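Local coordinates for putative exported protein (Bordetella pertussis Tohama I, PDB 2PFY), which binds pyroglutamic acid and probably serves as the extracytoplasmic solute receptor of a tripartite ATP-independent periplasmic transporter, at residues Arg21-Glu26 / Leu114-Pro119; Leu46-Val51 / Thr162-Glu167; Val131-Asp136 / Ala270-Ala275; Thr182-Gly187 / Lys197-Ala202. All blocks are in the same frame, centred on the assembly; numbering follows the deposited sequence.

Interaction 1. Residues Arg21-Glu26 / Leu114-Pro119; sequences RQFADE and LVYGSP
One turn along helix 15-30 from F23, the residue that meets V115 and Y116 of the strand, the carboxylate oxygen OE2 of E26 is gripped by the amide of Q22: Q22 NE2 to E26 OE2 is 2.9 Å, at 171°. The donor reaches the oxygen from above the carboxylate plane, while the bond stays close to the amide plane of Q22. K235 makes a long, weak ion pair with the same oxygen, and E26 OE1 forms a salt bridge with R239. These polar residues lie on the flank of the helix that meets helix 223-257; F23 points from the helix to the strand.

Across the contact the meeting is apolar. Y116 CE2 lies over one face of the F23 ring, displaced toward its rim, and is 3.7 Å from F23 CG. The two rings are inclined at 57°, with centroids 5.2 Å apart, a slanted arrangement that is neither a stack nor a T-shape. F23 CG stands anti to the backbone N (chi1 158°), which carries the ring outward from the helix, and its far end reaches V115, with F23 CZ 3.9 Å from V115 CG1.

Two consecutive strand residues can both point at the helix because V115 and Y116 form a classic beta bulge opposite V211. The strand is at the edge of the five-stranded mixed sheet, order 2-1-3-5-4, as in type II periplasmic binding proteins, and helix 15-30 covers that sheet. Flat, bulky aromatics suit the interface, since one F23 ring can span the width of two neighbouring side chains. F23 also touches I37 on strand 35-40, the other edge strand of the sheet.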
loop_
_atom_site.group_PDB
_atom_site.type_symbol
_atom_site.label_atom_id
_atom_site.label_comp_id
_atom_site.label_asym_id
_atom_site.label_seq_id
_atom_site.Cartn_x
_atom_site.Cartn_y
_atom_site.Cartn_z
ATOM N N ARG A 21 -13.141 -7.274 -4.054
ATOM C CA ARG A 21 -14.162 -8.274 -4.424
ATOM C C ARG A 21 -15.577 -7.816 -4.020
ATOM O O ARG A 21 -16.554 -7.906 -4.827
ATOM C CB ARG A 21 -13.817 -9.673 -3.859
ATOM C CG ARG A 21 -12.548 -10.295 -4.600
ATOM C CD ARG A 21 -12.366 -11.794 -4.277
ATOM N NE ARG A 21 -11.256 -12.371 -5.043
ATOM C CZ ARG A 21 -11.321 -12.696 -6.336
ATOM N NH1 ARG A 21 -12.441 -12.509 -7.016
ATOM N NH2 ARG A 21 -10.271 -13.214 -6.955
ATOM N N GLN A 22 -15.699 -7.283 -2.811
ATOM C CA GLN A 22 -17.015 -6.846 -2.357
ATOM C C GLN A 22 -17.466 -5.631 -3.184
ATOM O O GLN A 22 -18.673 -5.484 -3.541
ATOM C CB GLN A 22 -16.997 -6.554 -0.853
ATOM C CG GLN A 22 -18.384 -6.102 -0.315
ATOM C CD GLN A 22 -18.469 -6.067 1.202
ATOM O OE1 GLN A 22 -17.625 -6.638 1.919
ATOM N NE2 GLN A 22 -19.473 -5.358 1.702
ATOM N N PHE A 23 -16.509 -4.755 -3.475
ATOM C CA PHE A 23 -16.734 -3.596 -4.363
ATOM C C PHE A 23 -17.238 -4.051 -5.741
ATOM O O PHE A 23 -18.233 -3.505 -6.248
ATOM C CB PHE A 23 -15.463 -2.728 -4.464
ATOM C CG PHE A 23 -15.413 -1.870 -5.714
ATOM C CD1 PHE A 23 -16.104 -0.653 -5.767
ATOM C CD2 PHE A 23 -14.683 -2.285 -6.824
ATOM C CE1 PHE A 23 -16.082 0.138 -6.945
ATOM C CE2 PHE A 23 -14.657 -1.505 -8.029
ATOM C CZ PHE A 23 -15.338 -0.294 -8.068
ATOM N N ALA A 24 -16.587 -5.061 -6.345
ATOM C CA ALA A 24 -17.040 -5.606 -7.638
ATOM C C ALA A 24 -18.487 -6.165 -7.536
ATOM O O ALA A 24 -19.343 -5.936 -8.424
ATOM C CB ALA A 24 -16.027 -6.704 -8.167
ATOM N N ASP A 25 -18.747 -6.900 -6.452
ATOM C CA ASP A 25 -20.079 -7.441 -6.177
ATOM C C ASP A 25 -21.121 -6.344 -6.008
ATOM O O ASP A 25 -22.245 -6.486 -6.507
ATOM C CB ASP A 25 -20.093 -8.317 -4.906
ATOM C CG ASP A 25 -19.466 -9.671 -5.127
ATOM O OD1 ASP A 25 -19.370 -10.122 -6.286
ATOM O OD2 ASP A 25 -19.055 -10.283 -4.114
ATOM N N GLU A 26 -20.761 -5.282 -5.291
ATOM C CA GLU A 26 -21.679 -4.177 -5.037
ATOM C C GLU A 26 -21.985 -3.376 -6.304
ATOM O O GLU A 26 -23.115 -2.928 -6.483
ATOM C CB GLU A 26 -21.189 -3.302 -3.881
ATOM C CG GLU A 26 -21.465 -4.042 -2.514
ATOM C CD GLU A 26 -20.957 -3.321 -1.268
ATOM O OE1 GLU A 26 -20.362 -2.202 -1.355
ATOM O OE2 GLU A 26 -21.145 -3.909 -0.182
ATOM N N LEU A 114 -9.429 7.832 -10.354
ATOM C CA LEU A 114 -9.278 7.341 -8.993
ATOM C C LEU A 114 -10.658 6.982 -8.479
ATOM O O LEU A 114 -11.515 7.843 -8.344
ATOM C CB LEU A 114 -8.579 8.406 -8.123
ATOM C CG LEU A 114 -8.393 8.373 -6.574
ATOM C CD1 LEU A 114 -8.512 7.012 -5.903
ATOM C CD2 LEU A 114 -7.066 9.063 -6.213
ATOM N N VAL A 115 -10.890 5.693 -8.253
ATOM C CA VAL A 115 -12.188 5.229 -7.804
ATOM C C VAL A 115 -12.241 5.250 -6.260
ATOM O O VAL A 115 -13.102 5.931 -5.670
ATOM C CB VAL A 115 -12.513 3.831 -8.371
ATOM C CG1 VAL A 115 -13.835 3.308 -7.805
ATOM C CG2 VAL A 115 -12.508 3.860 -9.937
ATOM N N TYR A 116 -11.343 4.525 -5.592
ATOM C CA TYR A 116 -11.310 4.600 -4.123
ATOM C C TYR A 116 -9.936 4.190 -3.591
ATOM O O TYR A 116 -9.155 3.597 -4.330
ATOM C CB TYR A 116 -12.449 3.773 -3.486
ATOM C CG TYR A 116 -12.200 2.260 -3.443
ATOM C CD1 TYR A 116 -11.442 1.670 -2.397
ATOM C CD2 TYR A 116 -12.723 1.422 -4.435
ATOM C CE1 TYR A 116 -11.195 0.257 -2.387
ATOM C CE2 TYR A 116 -12.525 0.012 -4.413
ATOM C CZ TYR A 116 -11.751 -0.539 -3.375
ATOM O OH TYR A 116 -11.538 -1.887 -3.353
ATOM N N GLY A 117 -9.669 4.539 -2.320
ATOM C CA GLY A 117 -8.470 4.148 -1.580
ATOM C C GLY A 117 -8.801 3.315 -0.348
ATOM O O GLY A 117 -9.936 3.320 0.147
ATOM N N SER A 118 -7.814 2.564 0.143
ATOM C CA SER A 118 -7.927 1.915 1.452
ATOM C C SER A 118 -6.527 1.730 1.956
ATOM O O SER A 118 -5.595 1.596 1.159
ATOM C CB SER A 118 -8.641 0.559 1.372
ATOM O OG SER A 118 -10.016 0.739 1.113
ATOM N N PRO A 119 -6.360 1.786 3.292
ATOM C CA PRO A 119 -5.012 1.685 3.841
ATOM C C PRO A 119 -4.613 0.235 4.166
ATOM O O PRO A 119 -5.454 -0.599 4.504
ATOM C CB PRO A 119 -5.127 2.516 5.141
ATOM C CG PRO A 119 -6.545 2.195 5.629
ATOM C CD PRO A 119 -7.369 2.084 4.342
#

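Interaction 2. Residues Leu46-Val51 / Thr162-Glu167; sequences LKRPEV and TVQTPE. With PCA (pyroglutamic acid), chain E.
R48 and Q164 form the middle of this contact, and the turn that presents R48 begins at K47, whose backbone N is held by the carboxylate of E50: K47 N to E50 OE1 is 2.9 Å. E50 N bonds back to K47 O, so a compact turn holds out R48 and P49 between them.

R48 is the long arm of the turn. Its aliphatic part runs past the amide of Q164, whose OE1 is 3.4 Å from R48 CD, and the guanidinium and amide planes stand almost perpendicular, at 85°. A bend at chi3 (-74°) then sends the guanidinium into the pocket, where it meets the ligand at its edge. Both terminal nitrogens converge on one carboxylate oxygen of pyroglutamic acid, R48 NH1 at 3.1 Å and R48 NH2 at 3.0 Å from PCA O. A salt bridge from R48 NE to E9 and a bond from R48 NH1 to Y145 O help fix how the group is turned. T165 OG1 donates a third bond to PCA O, at 2.8 Å, and is itself bonded to Q10 NE2. Arginine suits the place because its planar, multiply donating head can serve protein and anion at once.

P49 approaches the Q164 amide from the opposite direction, with P49 CG 3.7 Å from Q164 NE2. The glutamine chain is bent at chi2 (-52°), which brings its amide across to R48 and P49.

Together the loops before helices 51-57 and 168-173 close round the carboxylate end of the ligand, which R143 also hydrogen-bonds, an arrangement that belongs to the solute-binding cleft of a DctP-type TRAP receptor.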
loop_
_atom_site.group_PDB
_atom_site.type_symbol
_atom_site.label_atom_id
_atom_site.label_comp_id
_atom_site.label_asym_id
_atom_site.label_seq_id
_atom_site.Cartn_x
_atom_site.Cartn_y
_atom_site.Cartn_z
ATOM N N LEU A 46 -1.337 -8.639 -13.723
ATOM C CA LEU A 46 -0.342 -7.572 -13.740
ATOM C C LEU A 46 0.345 -7.517 -12.383
ATOM O O LEU A 46 -0.321 -7.575 -11.369
ATOM C CB LEU A 46 -1.031 -6.202 -13.951
ATOM C CG LEU A 46 -1.632 -5.975 -15.352
ATOM C CD1 LEU A 46 -2.675 -4.894 -15.363
ATOM C CD2 LEU A 46 -0.518 -5.615 -16.326
ATOM N N LYS A 47 1.667 -7.337 -12.379
ATOM C CA LYS A 47 2.432 -7.142 -11.148
ATOM C C LYS A 47 2.355 -5.669 -10.756
ATOM O O LYS A 47 2.061 -4.804 -11.595
ATOM C CB LYS A 47 3.889 -7.557 -11.391
ATOM C CG LYS A 47 3.999 -9.066 -11.707
ATOM C CD LYS A 47 5.416 -9.479 -11.992
ATOM C CE LYS A 47 5.480 -11.039 -12.156
ATOM N NZ LYS A 47 4.829 -11.485 -13.414
ATOM N N ARG A 48 2.640 -5.381 -9.496
ATOM C CA ARG A 48 2.539 -4.030 -8.962
ATOM C C ARG A 48 3.097 -2.924 -9.880
ATOM O O ARG A 48 2.408 -1.951 -10.096
ATOM C CB ARG A 48 3.192 -3.950 -7.576
ATOM C CG ARG A 48 3.256 -2.560 -6.968
ATOM C CD ARG A 48 3.864 -2.615 -5.541
ATOM N NE ARG A 48 2.930 -3.172 -4.560
ATOM C CZ ARG A 48 3.301 -3.708 -3.396
ATOM N NH1 ARG A 48 4.596 -3.759 -3.079
ATOM N NH2 ARG A 48 2.395 -4.197 -2.544
ATOM N N PRO A 49 4.361 -3.058 -10.362
ATOM C CA PRO A 49 4.915 -2.021 -11.231
ATOM C C PRO A 49 4.227 -1.915 -12.601
ATOM O O PRO A 49 4.486 -0.953 -13.311
ATOM C CB PRO A 49 6.381 -2.474 -11.459
ATOM C CG PRO A 49 6.639 -3.510 -10.470
ATOM C CD PRO A 49 5.339 -4.145 -10.124
ATOM N N GLU A 50 3.418 -2.916 -12.973
ATOM C CA GLU A 50 2.714 -2.955 -14.295
ATOM C C GLU A 50 1.275 -2.454 -14.270
ATOM O O GLU A 50 0.659 -2.255 -15.344
ATOM C CB GLU A 50 2.670 -4.397 -14.857
ATOM C CG GLU A 50 4.055 -5.071 -15.020
ATOM C CD GLU A 50 3.972 -6.565 -15.285
ATOM O OE1 GLU A 50 2.979 -7.223 -14.917
ATOM O OE2 GLU A 50 4.939 -7.098 -15.845
ATOM N N VAL A 51 0.696 -2.334 -13.074
ATOM C CA VAL A 51 -0.719 -2.018 -12.966
ATOM C C VAL A 51 -1.098 -0.703 -13.661
ATOM O O VAL A 51 -2.032 -0.687 -14.440
ATOM C CB VAL A 51 -1.210 -2.018 -11.509
ATOM C CG1 VAL A 51 -2.721 -1.515 -11.441
ATOM C CG2 VAL A 51 -1.088 -3.459 -10.922
ATOM N N THR A 162 14.516 -5.323 -4.073
ATOM C CA THR A 162 13.097 -5.200 -4.440
ATOM C C THR A 162 12.491 -6.579 -4.608
ATOM O O THR A 162 12.966 -7.380 -5.417
ATOM C CB THR A 162 12.911 -4.365 -5.741
ATOM O OG1 THR A 162 13.393 -3.049 -5.506
ATOM C CG2 THR A 162 11.419 -4.274 -6.158
ATOM N N VAL A 163 11.452 -6.872 -3.832
ATOM C CA VAL A 163 10.752 -8.147 -3.980
ATOM C C VAL A 163 9.263 -7.851 -3.880
ATOM O O VAL A 163 8.820 -7.233 -2.909
ATOM C CB VAL A 163 11.166 -9.193 -2.893
ATOM C CG1 VAL A 163 10.408 -10.504 -3.090
ATOM C CG2 VAL A 163 12.684 -9.484 -2.935
ATOM N N GLN A 164 8.498 -8.269 -4.885
ATOM C CA GLN A 164 7.074 -7.978 -4.878
ATOM C C GLN A 164 6.424 -8.973 -3.923
ATOM O O GLN A 164 6.998 -10.048 -3.664
ATOM C CB GLN A 164 6.484 -8.070 -6.301
ATOM C CG GLN A 164 7.034 -7.006 -7.325
ATOM C CD GLN A 164 6.940 -5.583 -6.823
ATOM O OE1 GLN A 164 6.013 -5.230 -6.075
ATOM N NE2 GLN A 164 7.904 -4.744 -7.226
ATOM N N THR A 165 5.223 -8.661 -3.445
ATOM C CA THR A 165 4.627 -9.413 -2.334
ATOM C C THR A 165 4.524 -10.952 -2.512
ATOM O O THR A 165 4.854 -11.710 -1.578
ATOM C CB THR A 165 3.284 -8.796 -1.846
ATOM O OG1 THR A 165 3.219 -7.388 -2.207
ATOM C CG2 THR A 165 3.160 -8.941 -0.289
ATOM N N PRO A 166 4.025 -11.434 -3.675
ATOM C CA PRO A 166 3.905 -12.869 -3.900
ATOM C C PRO A 166 5.207 -13.644 -3.889
ATOM O O PRO A 166 5.183 -14.849 -3.740
ATOM C CB PRO A 166 3.301 -12.942 -5.332
ATOM C CG PRO A 166 2.534 -11.630 -5.459
ATOM C CD PRO A 166 3.481 -10.664 -4.821
ATOM N N GLU A 167 6.332 -12.973 -4.086
ATOM C CA GLU A 167 7.639 -13.631 -4.179
ATOM C C GLU A 167 8.397 -13.616 -2.830
ATOM O O GLU A 167 9.526 -14.122 -2.748
ATOM C CB GLU A 167 8.492 -12.911 -5.220
ATOM C CG GLU A 167 8.138 -13.269 -6.688
ATOM C CD GLU A 167 6.823 -12.725 -7.116
ATOM O OE1 GLU A 167 6.579 -11.519 -6.894
ATOM O OE2 GLU A 167 6.034 -13.494 -7.695
HETATM N N PCA E . 2.060 -5.004 2.345
HETATM C CA PCA E . 2.512 -4.613 0.989
HETATM C CB PCA E . 2.743 -3.123 0.944
HETATM C CG PCA E . 2.496 -2.619 2.334
HETATM C CD PCA E . 2.057 -3.812 3.117
HETATM O OE PCA E . 1.683 -3.769 4.284
HETATM C C PCA E . 3.786 -5.350 0.627
HETATM O O PCA E . 4.247 -5.399 -0.520
HETATM O OXT PCA E . 4.386 -5.926 1.516
#

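Interaction 3. Residues Val131-Asp136 / Ala270-Ala275; sequences VAALAD and AKELQA
E272 and L134 bury the most surface here, and their side chains run antiparallel, one alongside the other. The carboxylate of E272 extends from helix 267-287 to the start of the 134-136 turn, where L134 N gives E272 OE1 a short, nearly straight bond, 2.6 Å at 175°. The N-H arrives on the syn side of the oxygen, 20° out of the carboxylate plane. E272 OE2 is joined to A135 N through a water, and Q268 NE2 bonds to it from the previous turn of the helix. A glutamate suits the position: its extended chain spans the gap, and one oxygen takes L134 N directly while the other serves A135 N through the water.

Going the other way, the L134 side chain lies along the aliphatic part of E272, with L134 CD1 3.5 Å from E272 CB. Its other branch reaches the third participant, L134 CD2 to L273 CD2 being 4.3 Å. D136 steadies the loop from within, as D136 OD2 accepts A132 N at 2.9 Å through its anti lone pair.

L134 also touches L269 and I276, so the loop between strands 124-127 and 141-144 lies directly against helix 267-287; M156, just after helix 147-155, touches L134 as well.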
loop_
_atom_site.group_PDB
_atom_site.type_symbol
_atom_site.label_atom_id
_atom_site.label_comp_id
_atom_site.label_asym_id
_atom_site.label_seq_id
_atom_site.Cartn_x
_atom_site.Cartn_y
_atom_site.Cartn_z
ATOM N N VAL A 131 16.868 -7.345 16.848
ATOM C CA VAL A 131 17.353 -6.056 16.383
ATOM C C VAL A 131 16.967 -4.989 17.411
ATOM O O VAL A 131 15.828 -4.951 17.864
ATOM C CB VAL A 131 16.780 -5.706 14.976
ATOM C CG1 VAL A 131 17.109 -4.262 14.586
ATOM C CG2 VAL A 131 17.320 -6.674 13.917
ATOM N N ALA A 132 17.925 -4.127 17.784
ATOM C CA ALA A 132 17.683 -3.037 18.732
ATOM C C ALA A 132 18.124 -1.645 18.216
ATOM O O ALA A 132 17.827 -0.635 18.837
ATOM C CB ALA A 132 18.355 -3.342 20.103
ATOM N N ALA A 133 18.844 -1.615 17.095
ATOM C CA ALA A 133 19.335 -0.377 16.470
ATOM C C ALA A 133 19.683 -0.646 15.004
ATOM O O ALA A 133 19.866 -1.782 14.628
ATOM C CB ALA A 133 20.592 0.148 17.229
ATOM N N LEU A 134 19.795 0.408 14.192
ATOM C CA LEU A 134 20.159 0.258 12.759
ATOM C C LEU A 134 21.407 -0.569 12.481
ATOM O O LEU A 134 21.459 -1.311 11.483
ATOM C CB LEU A 134 20.229 1.612 12.042
ATOM C CG LEU A 134 18.875 2.284 11.757
ATOM C CD1 LEU A 134 19.054 3.640 11.093
ATOM C CD2 LEU A 134 17.929 1.375 10.933
ATOM N N ALA A 135 22.395 -0.493 13.388
ATOM C CA ALA A 135 23.632 -1.264 13.274
ATOM C C ALA A 135 23.388 -2.758 13.056
ATOM O O ALA A 135 24.157 -3.425 12.364
ATOM C CB ALA A 135 24.550 -1.038 14.528
ATOM N N ASP A 136 22.318 -3.276 13.660
ATOM C CA ASP A 136 21.954 -4.688 13.541
ATOM C C ASP A 136 21.577 -5.057 12.088
ATOM O O ASP A 136 21.715 -6.224 11.664
ATOM C CB ASP A 136 20.840 -5.033 14.568
ATOM C CG ASP A 136 21.352 -5.009 15.993
ATOM O OD1 ASP A 136 22.542 -5.384 16.182
ATOM O OD2 ASP A 136 20.596 -4.621 16.920
ATOM N N ALA A 270 13.782 3.485 17.297
ATOM C CA ALA A 270 12.762 4.552 17.203
ATOM C C ALA A 270 13.454 5.863 16.861
ATOM O O ALA A 270 13.073 6.533 15.902
ATOM C CB ALA A 270 11.947 4.697 18.503
ATOM N N LYS A 271 14.501 6.195 17.627
ATOM C CA LYS A 271 15.276 7.416 17.379
ATOM C C LYS A 271 15.820 7.488 15.949
ATOM O O LYS A 271 15.700 8.507 15.293
ATOM C CB LYS A 271 16.443 7.536 18.393
ATOM C CG LYS A 271 16.225 8.566 19.470
ATOM C CD LYS A 271 17.382 8.559 20.508
ATOM C CE LYS A 271 18.501 9.576 20.204
ATOM N NZ LYS A 271 19.408 9.159 19.097
ATOM N N GLU A 272 16.411 6.401 15.476
ATOM C CA GLU A 272 17.111 6.399 14.189
ATOM C C GLU A 272 16.143 6.464 13.006
ATOM O O GLU A 272 16.414 7.144 12.005
ATOM C CB GLU A 272 18.044 5.186 14.085
ATOM C CG GLU A 272 19.279 5.230 15.058
ATOM C CD GLU A 272 19.993 3.875 15.202
ATOM O OE1 GLU A 272 19.345 2.801 15.010
ATOM O OE2 GLU A 272 21.211 3.877 15.529
ATOM N N LEU A 273 15.009 5.764 13.116
ATOM C CA LEU A 273 13.975 5.812 12.065
ATOM C C LEU A 273 13.307 7.182 11.992
ATOM O O LEU A 273 12.965 7.642 10.902
ATOM C CB LEU A 273 12.931 4.713 12.276
ATOM C CG LEU A 273 13.397 3.258 12.085
ATOM C CD1 LEU A 273 12.245 2.249 12.384
ATOM C CD2 LEU A 273 13.953 3.026 10.688
ATOM N N GLN A 274 13.120 7.819 13.150
ATOM C CA GLN A 274 12.629 9.203 13.221
ATOM C C GLN A 274 13.584 10.166 12.499
ATOM O O GLN A 274 13.143 11.056 11.768
ATOM C CB GLN A 274 12.392 9.642 14.679
ATOM C CG GLN A 274 11.102 9.024 15.309
ATOM C CD GLN A 274 11.068 9.024 16.850
ATOM O OE1 GLN A 274 11.933 9.608 17.513
ATOM N NE2 GLN A 274 10.059 8.357 17.418
ATOM N N ALA A 275 14.883 9.979 12.700
ATOM C CA ALA A 275 15.892 10.782 11.986
ATOM C C ALA A 275 15.852 10.495 10.477
ATOM O O ALA A 275 15.935 11.437 9.669
ATOM C CB ALA A 275 17.301 10.571 12.560
HETATM O O HOH W 1 22.649 1.916 15.089
#

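Interaction 4. Residues Thr182-Gly187 / Lys197-Ala202; sequences TSPATG and KYYYDA. With PCA (pyroglutamic acid), chain E.
Y199 lays its phenol end against the ring of P184, the two side chains passing at a slant, with Y199 OH 3.5 Å from P184 CD. Its CG is anti to the backbone N (chi1 170°), which extends the tyrosine from strand 198-201 to the beginning of helix 184-189. The carbonyl of T182 comes to the edge of the same ring, T182 O lying 4.2 Å from Y199 CE1. Proline fits the first turn of a helix, where no N-H is needed for an internal bond, and its compact apolar ring can lie against the phenol end of a tyrosine; L251 and T252 of helix 223-257 also touch it.

Strands 180-182 and 198-201 flank strand 124-127 in a four-stranded mixed sheet, and helix 184-189 starts where the first of them ends. S183 is the N-cap. Its OG accepts T186 N at 3.2 Å, nearly straight at 169°, and A185 N only weakly. That same hydroxyl donates to the ligand, S183 OG to PCA OE being 2.7 Å, and S183 N adds a second bond to PCA OE at 3.1 Å. One turn on, T186 OG1 takes the lactam N-H of pyroglutamic acid (PCA N to T186 OG1 2.7 Å, 173°). T182 OG1 donates to the carboxylate, 2.8 Å from PCA OXT. Behind this pocket wall Y126 meets the Y199 ring edge-to-face and bonds through its hydroxyl to S183 O.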
loop_
_atom_site.group_PDB
_atom_site.type_symbol
_atom_site.label_atom_id
_atom_site.label_comp_id
_atom_site.label_asym_id
_atom_site.label_seq_id
_atom_site.Cartn_x
_atom_site.Cartn_y
_atom_site.Cartn_z
ATOM N N THR A 182 6.931 -4.449 6.517
ATOM C CA THR A 182 5.581 -4.639 5.961
ATOM C C THR A 182 4.599 -4.724 7.113
ATOM O O THR A 182 5.024 -4.824 8.280
ATOM C CB THR A 182 5.476 -5.880 4.988
ATOM O OG1 THR A 182 4.236 -5.830 4.270
ATOM C CG2 THR A 182 5.600 -7.270 5.714
ATOM N N SER A 183 3.299 -4.716 6.789
ATOM C CA SER A 183 2.252 -4.749 7.789
ATOM C C SER A 183 2.119 -6.151 8.379
ATOM O O SER A 183 2.602 -7.169 7.783
ATOM C CB SER A 183 0.899 -4.374 7.164
ATOM O OG SER A 183 0.603 -5.338 6.161
ATOM N N PRO A 184 1.417 -6.231 9.516
ATOM C CA PRO A 184 1.005 -7.548 10.008
ATOM C C PRO A 184 0.005 -8.243 9.059
ATOM O O PRO A 184 -0.127 -9.463 9.117
ATOM C CB PRO A 184 0.384 -7.246 11.383
ATOM C CG PRO A 184 -0.084 -5.769 11.290
ATOM C CD PRO A 184 1.015 -5.138 10.429
ATOM N N ALA A 185 -0.655 -7.496 8.156
ATOM C CA ALA A 185 -1.560 -8.151 7.189
ATOM C C ALA A 185 -0.789 -9.048 6.219
ATOM O O ALA A 185 -1.186 -10.186 5.962
ATOM C CB ALA A 185 -2.372 -7.119 6.402
ATOM N N THR A 186 0.301 -8.512 5.664
ATOM C CA THR A 186 1.190 -9.301 4.780
ATOM C C THR A 186 1.842 -10.431 5.582
ATOM O O THR A 186 2.008 -11.550 5.080
ATOM C CB THR A 186 2.239 -8.399 4.136
ATOM O OG1 THR A 186 1.572 -7.539 3.192
ATOM C CG2 THR A 186 3.329 -9.222 3.389
ATOM N N GLY A 187 2.206 -10.137 6.828
ATOM C CA GLY A 187 2.733 -11.174 7.722
ATOM C C GLY A 187 1.786 -12.377 7.858
ATOM O O GLY A 187 2.214 -13.537 7.799
ATOM N N LYS A 197 11.392 -14.602 12.498
ATOM C CA LYS A 197 11.119 -14.884 13.910
ATOM C C LYS A 197 10.693 -13.708 14.771
ATOM O O LYS A 197 9.987 -13.895 15.761
ATOM C CB LYS A 197 12.335 -15.558 14.569
ATOM C CG LYS A 197 12.252 -17.073 14.557
ATOM C CD LYS A 197 12.365 -17.636 13.126
ATOM C CE LYS A 197 11.344 -18.778 12.886
ATOM N NZ LYS A 197 11.100 -19.084 11.439
ATOM N N TYR A 198 11.167 -12.515 14.445
ATOM C CA TYR A 198 10.882 -11.315 15.255
ATOM C C TYR A 198 10.072 -10.312 14.464
ATOM O O TYR A 198 10.402 -10.043 13.326
ATOM C CB TYR A 198 12.199 -10.641 15.699
ATOM C CG TYR A 198 13.002 -11.568 16.569
ATOM C CD1 TYR A 198 12.849 -11.565 17.956
ATOM C CD2 TYR A 198 13.857 -12.503 16.004
ATOM C CE1 TYR A 198 13.567 -12.460 18.758
ATOM C CE2 TYR A 198 14.593 -13.401 16.812
ATOM C CZ TYR A 198 14.435 -13.373 18.173
ATOM O OH TYR A 198 15.178 -14.272 18.954
ATOM N N TYR A 199 9.038 -9.751 15.085
ATOM C CA TYR A 199 8.276 -8.649 14.490
ATOM C C TYR A 199 8.343 -7.475 15.448
ATOM O O TYR A 199 8.085 -7.640 16.646
ATOM C CB TYR A 199 6.805 -9.086 14.245
ATOM C CG TYR A 199 5.919 -7.935 13.864
ATOM C CD1 TYR A 199 5.922 -7.445 12.552
ATOM C CD2 TYR A 199 5.086 -7.309 14.811
ATOM C CE1 TYR A 199 5.107 -6.376 12.187
ATOM C CE2 TYR A 199 4.290 -6.216 14.449
ATOM C CZ TYR A 199 4.307 -5.772 13.126
ATOM O OH TYR A 199 3.534 -4.690 12.749
ATOM N N TYR A 200 8.700 -6.299 14.947
ATOM C CA TYR A 200 8.768 -5.093 15.755
ATOM C C TYR A 200 7.668 -4.175 15.240
ATOM O O TYR A 200 7.638 -3.872 14.037
ATOM C CB TYR A 200 10.177 -4.404 15.648
ATOM C CG TYR A 200 11.285 -5.323 16.159
ATOM C CD1 TYR A 200 11.599 -5.373 17.524
ATOM C CD2 TYR A 200 11.935 -6.212 15.294
ATOM C CE1 TYR A 200 12.550 -6.264 17.999
ATOM C CE2 TYR A 200 12.869 -7.090 15.748
ATOM C CZ TYR A 200 13.187 -7.109 17.102
ATOM O OH TYR A 200 14.129 -8.002 17.549
ATOM N N ASP A 201 6.792 -3.744 16.154
ATOM C CA ASP A 201 5.610 -2.938 15.851
ATOM C C ASP A 201 6.074 -1.488 15.630
ATOM O O ASP A 201 5.848 -0.605 16.462
ATOM C CB ASP A 201 4.603 -3.070 17.026
ATOM C CG ASP A 201 3.237 -2.388 16.753
ATOM O OD1 ASP A 201 3.045 -1.792 15.670
ATOM O OD2 ASP A 201 2.334 -2.455 17.635
ATOM N N ALA A 202 6.774 -1.265 14.513
ATOM C CA ALA A 202 7.397 0.022 14.232
ATOM C C ALA A 202 6.410 1.148 13.927
ATOM O O ALA A 202 6.686 2.310 14.213
ATOM C CB ALA A 202 8.395 -0.113 13.087
HETATM N N PCA E . 2.060 -5.004 2.345
HETATM C CA PCA E . 2.512 -4.613 0.989
HETATM C CB PCA E . 2.743 -3.123 0.944
HETATM C CG PCA E . 2.496 -2.619 2.334
HETATM C CD PCA E . 2.057 -3.812 3.117
HETATM O OE PCA E . 1.683 -3.769 4.284
HETATM C C PCA E . 3.786 -5.350 0.627
HETATM O O PCA E . 4.247 -5.399 -0.520
HETATM O OXT PCA E . 4.386 -5.926 1.516
#

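How the interactions relate
From the N terminus, helix 15-30 opens interaction 1, which closes at strand 112-119 in the layer built on the five-stranded sheet. Before that closure, 46-51 opens interaction 2, completed only at 162-167, so the two cross; it joins the loops before helices 51-57 and 168-173. Interaction 3 starts within that span and crosses it, tying the loop between strands 124-127 and 141-144 to helix 267-287. Interaction 4, a short loop wholly within the span of interaction 3, joins the start of helix 184-189 to strand 198-201. Interactions 2 and 4 share the ligand and touch, T165 CG2 to T186 CG2 being 3.7 Å. V131 N and Y200 OH, 2.9 Å apart, link interactions 3 and 4, while interaction 1 touches none.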